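Local coordinates for deoxyhypusine hydroxylase (Homo sapiens, PDB 4D50), which hydroxylates the deoxyhypusine side chain of translation factor eIF5A at a di-iron centre, the second step in making hypusine, at residues V80-D85 / P90-E95; E249-I254 / L260-A265. One frame throughout, in Å; residues are numbered along the deposited sequence.

Contact 1 (V80-D85 / P90-E95); sequences VDVLQD and PMVRHE. With FE (Fe (III) ion), chain C; PER (peroxide ion), chain E.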
# COMPACT_ATOMS: atom_id res chain seq x y z
N VAL A 80 8.95 2.86 -13.60
CA VAL A 80 10.40 2.73 -13.68
C VAL A 80 11.08 4.06 -13.34
O VAL A 80 12.10 4.11 -12.60
CB VAL A 80 10.80 2.09 -15.06
CG1 VAL A 80 12.31 2.13 -15.23
CG2 VAL A 80 10.35 0.64 -15.14
N ASP A 81 10.62 5.13 -13.95
CA ASP A 81 11.16 6.47 -13.76
C ASP A 81 11.08 6.81 -12.27
O ASP A 81 12.05 7.28 -11.73
CB ASP A 81 10.39 7.57 -14.52
CG ASP A 81 10.61 7.56 -16.03
OD1 ASP A 81 11.52 6.86 -16.49
OD2 ASP A 81 9.88 8.29 -16.75
N VAL A 82 9.97 6.51 -11.61
CA VAL A 82 9.89 6.75 -10.14
C VAL A 82 10.85 5.88 -9.32
O VAL A 82 11.50 6.33 -8.43
CB VAL A 82 8.45 6.60 -9.65
CG1 VAL A 82 8.42 6.69 -8.12
CG2 VAL A 82 7.57 7.64 -10.30
N LEU A 83 10.91 4.59 -9.62
CA LEU A 83 11.81 3.70 -8.96
C LEU A 83 13.24 4.18 -9.09
O LEU A 83 13.98 4.14 -8.12
CB LEU A 83 11.78 2.32 -9.56
CG LEU A 83 12.70 1.27 -8.98
CD1 LEU A 83 12.57 1.17 -7.47
CD2 LEU A 83 12.50 -0.09 -9.67
N GLN A 84 13.59 4.59 -10.29
CA GLN A 84 15.00 5.07 -10.53
C GLN A 84 15.31 6.47 -9.98
O GLN A 84 16.48 6.78 -9.73
CB GLN A 84 15.36 4.97 -12.01
CG GLN A 84 15.22 3.56 -12.58
CD GLN A 84 15.85 3.38 -13.96
OE1 GLN A 84 15.34 3.89 -14.95
NE2 GLN A 84 16.96 2.63 -14.01
N ASP A 85 14.29 7.26 -9.71
CA ASP A 85 14.51 8.64 -9.34
C ASP A 85 14.97 8.73 -7.88
O ASP A 85 14.17 8.68 -7.02
CB ASP A 85 13.26 9.42 -9.56
CG ASP A 85 13.45 10.90 -9.23
OD1 ASP A 85 14.54 11.28 -8.79
OD2 ASP A 85 12.51 11.65 -9.37
N PRO A 90 12.08 7.31 -0.07
CA PRO A 90 12.08 5.83 -0.01
C PRO A 90 10.67 5.17 -0.16
O PRO A 90 10.50 4.15 -0.84
CB PRO A 90 12.65 5.54 1.39
CG PRO A 90 13.52 6.70 1.71
CD PRO A 90 12.88 7.89 1.05
N MET A 91 9.72 5.73 0.56
CA MET A 91 8.34 5.26 0.57
C MET A 91 7.75 5.30 -0.85
O MET A 91 6.95 4.42 -1.24
CB MET A 91 7.58 6.16 1.54
CG MET A 91 6.10 6.27 1.47
SD MET A 91 5.69 7.43 2.80
CE MET A 91 3.92 7.28 2.73
N VAL A 92 8.14 6.32 -1.61
CA VAL A 92 7.62 6.49 -2.92
C VAL A 92 8.32 5.47 -3.86
O VAL A 92 7.67 4.82 -4.69
CB VAL A 92 7.81 7.94 -3.40
CG1 VAL A 92 7.44 8.04 -4.83
CG2 VAL A 92 6.87 8.87 -2.60
N ARG A 93 9.64 5.34 -3.74
CA ARG A 93 10.39 4.46 -4.61
C ARG A 93 10.01 3.03 -4.30
O ARG A 93 9.87 2.22 -5.24
CB ARG A 93 11.94 4.69 -4.46
CG ARG A 93 12.38 6.12 -4.89
CD ARG A 93 13.90 6.33 -4.69
NE ARG A 93 14.58 5.32 -5.49
CZ ARG A 93 15.63 4.58 -5.17
NH1 ARG A 93 16.29 4.74 -4.04
NH2 ARG A 93 16.03 3.64 -6.04
N HIS A 94 9.83 2.71 -3.02
CA HIS A 94 9.40 1.35 -2.62
C HIS A 94 8.08 1.06 -3.31
O HIS A 94 7.91 -0.04 -3.97
CB HIS A 94 9.29 1.16 -1.09
CG HIS A 94 7.98 0.63 -0.66
ND1 HIS A 94 7.60 -0.69 -0.84
CD2 HIS A 94 6.94 1.25 -0.07
CE1 HIS A 94 6.36 -0.83 -0.41
NE2 HIS A 94 5.95 0.33 0.07
N GLU A 95 7.16 1.99 -3.22
CA GLU A 95 5.81 1.75 -3.74
C GLU A 95 5.84 1.50 -5.26
O GLU A 95 5.07 0.71 -5.79
CB GLU A 95 4.80 2.87 -3.37
CG GLU A 95 3.40 2.39 -3.23
CD GLU A 95 3.20 1.44 -2.06
OE1 GLU A 95 3.62 1.73 -0.88
OE2 GLU A 95 2.70 0.30 -2.30
FE FE C . 3.98 0.89 0.96
O1 PER E . 4.39 2.87 1.90
O2 PER E . 3.91 3.55 3.19
O HOH W 1 3.14 -1.00 0.28
O HOH W 2 1.95 1.43 1.41

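Contact 2 (E249-I254 / L260-A265); sequences EALGAI and LAALQA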
# COMPACT_ATOMS: atom_id res chain seq x y z
N GLU A 249 -3.35 4.91 8.69
CA GLU A 249 -4.30 4.49 7.67
C GLU A 249 -5.14 3.34 8.15
O GLU A 249 -6.34 3.35 7.90
CB GLU A 249 -3.59 4.07 6.38
CG GLU A 249 -3.24 5.17 5.42
CD GLU A 249 -3.35 4.74 3.93
OE1 GLU A 249 -3.90 3.68 3.52
OE2 GLU A 249 -2.87 5.52 3.12
N ALA A 250 -4.52 2.33 8.79
CA ALA A 250 -5.28 1.20 9.34
C ALA A 250 -6.34 1.61 10.35
O ALA A 250 -7.50 1.17 10.31
CB ALA A 250 -4.32 0.16 9.91
N LEU A 251 -5.95 2.52 11.21
CA LEU A 251 -6.85 3.09 12.22
C LEU A 251 -8.00 3.82 11.51
O LEU A 251 -9.18 3.71 11.96
CB LEU A 251 -6.11 4.06 13.17
CG LEU A 251 -5.21 3.30 14.14
CD1 LEU A 251 -4.25 4.19 14.92
CD2 LEU A 251 -6.04 2.45 15.07
N GLY A 252 -7.66 4.56 10.47
CA GLY A 252 -8.63 5.17 9.56
C GLY A 252 -9.64 4.24 8.94
O GLY A 252 -10.86 4.55 8.91
N ALA A 253 -9.18 3.09 8.44
CA ALA A 253 -10.06 2.12 7.89
C ALA A 253 -11.01 1.53 8.94
O ALA A 253 -12.17 1.31 8.61
CB ALA A 253 -9.23 1.03 7.31
N ILE A 254 -10.50 1.26 10.15
CA ILE A 254 -11.30 0.61 11.19
C ILE A 254 -12.34 1.62 11.63
O ILE A 254 -13.51 1.30 11.72
CB ILE A 254 -10.41 0.07 12.31
CG1 ILE A 254 -9.50 -1.02 11.71
CG2 ILE A 254 -11.20 -0.50 13.49
CD1 ILE A 254 -8.30 -1.39 12.54
N LEU A 260 -10.39 6.93 15.85
CA LEU A 260 -10.62 8.35 15.61
C LEU A 260 -9.97 9.26 16.64
O LEU A 260 -9.37 10.26 16.28
CB LEU A 260 -12.15 8.66 15.44
CG LEU A 260 -12.86 7.90 14.29
CD1 LEU A 260 -14.41 7.98 14.26
CD2 LEU A 260 -12.32 8.26 12.92
N ALA A 261 -10.00 8.92 17.94
CA ALA A 261 -9.28 9.71 18.95
C ALA A 261 -7.78 9.66 18.76
O ALA A 261 -7.10 10.68 18.92
CB ALA A 261 -9.66 9.26 20.36
N ALA A 262 -7.21 8.49 18.42
CA ALA A 262 -5.75 8.39 18.19
C ALA A 262 -5.29 9.21 17.00
O ALA A 262 -4.24 9.81 17.01
CB ALA A 262 -5.31 6.92 18.05
N LEU A 263 -6.06 9.17 15.92
CA LEU A 263 -5.73 9.95 14.74
C LEU A 263 -5.78 11.47 15.09
O LEU A 263 -4.95 12.23 14.63
CB LEU A 263 -6.73 9.67 13.64
CG LEU A 263 -6.70 8.22 13.11
CD1 LEU A 263 -7.93 7.83 12.34
CD2 LEU A 263 -5.47 8.15 12.27
N GLN A 264 -6.78 11.91 15.83
CA GLN A 264 -6.85 13.36 16.16
C GLN A 264 -5.63 13.71 16.97
O GLN A 264 -5.08 14.79 16.85
CB GLN A 264 -8.13 13.69 16.94
CG GLN A 264 -8.27 15.12 17.49
CD GLN A 264 -8.22 16.13 16.39
OE1 GLN A 264 -7.79 17.28 16.60
NE2 GLN A 264 -8.65 15.74 15.20
N ALA A 265 -5.23 12.81 17.87
CA ALA A 265 -4.06 13.06 18.71
C ALA A 265 -2.83 13.37 17.90
O ALA A 265 -1.94 14.07 18.35
CB ALA A 265 -3.79 11.88 19.66

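Contact 1 (V80-D85 / P90-E95)
V92 meets V82 through their CG1 methyls, 3.7 Å apart, the two side chains crossing at about a right angle; V92 also touches H61, a ligand of the second iron of the active site. R93 makes the largest share of the contact. Its chain bends at chi3 (58°), which brings the guanidinium side-on to the last turn of helix 76-84, where the carbonyl oxygen L83 O takes two bonds from it. R93 NE donates to L83 O over 2.9 Å and R93 NH2 to the same oxygen over 3.0 Å, with L83 O exactly in the guanidinium plane. The NH2 bond runs nearly in line with the carbonyl, whereas the NE bond comes in tilted from the carbonyl plane. R93 CD also rests 3.3 Å from D85 O, just past the helix end, and a salt bridge from NH2 to D118 gives the buried charge a further partner. L83 returns the contact with its CD1 methyl, 3.7 Å from R93 O. H94 and E95 turn from this interface to the metal: H94 NE2 binds iron at 2.2 Å and E95 OE1 at 2.1 Å, with H212, the peroxide and two waters completing its shell. The arrangement is that of consecutive HEAT-like repeats, the last turn of one packed on the first of the next, here supplying two of the three protein ligands of one iron of the peroxo-di-iron site.

Contact 2 (E249-I254 / L260-A265)
Helices 249-254 and 260-265 run roughly antiparallel, their axes inclined at 142° and 9.4 Å apart at closest approach, with G252 and L260 the nearest CA pair at 7.1 Å. L263 reaches across between them. Its CG stands beside the backbone N and anti to the carbonyl carbon (chi1 -65°), and its CD1 methyl reaches the opposite backbone at G252, 3.8 Å from G252 N and 3.9 Å from G252 CA. Having no side chain, G252 presents bare main chain to this methyl. Next to it, L251 points toward the partner helix and touches L263, with L251 CB 4.2 Å from L263 CG. The CD1 branch of L251 extends further, to the methyl of A262, so that L251 touches two successive residues of the facing helix; L251 CD1 lies 4.3 Å from A262 CB. The side-chain contacts are all between aliphatic groups, and the segments exchange no hydrogen bond. Both leucines also serve neighbouring layers: L251 lies against L230 and L234 of helix 227-235, while L263 meets C278 and A281 of helix 272-289. Such a pair of antiparallel helices, joined by a short connection and in contact through small and aliphatic side chains, is the helical hairpin of a HEAT-like repeat, here the fifth of the chain.

Overall arrangement
From the N terminus, the chain first reaches contact 1, which closes the five-residue connection between helices 76-84 and 90-103 and so joins the first HEAT-like repeat to the second. Only much later does contact 2 close the short link between helices 241-254 and 257-265, within the fifth repeat. The two follow in series, neither enclosing nor crossing the other, and lie on opposite sides of the chain's centre, 27 Å apart between centres and about 7 Å between nearest atoms, without touching. Each belongs to a different HEAT-repeat range. Helices 90-103 and 241-254 both supply iron ligands, H94 and E95 from one, H245 and E246 from the other, so the two halves meet at the di-iron site.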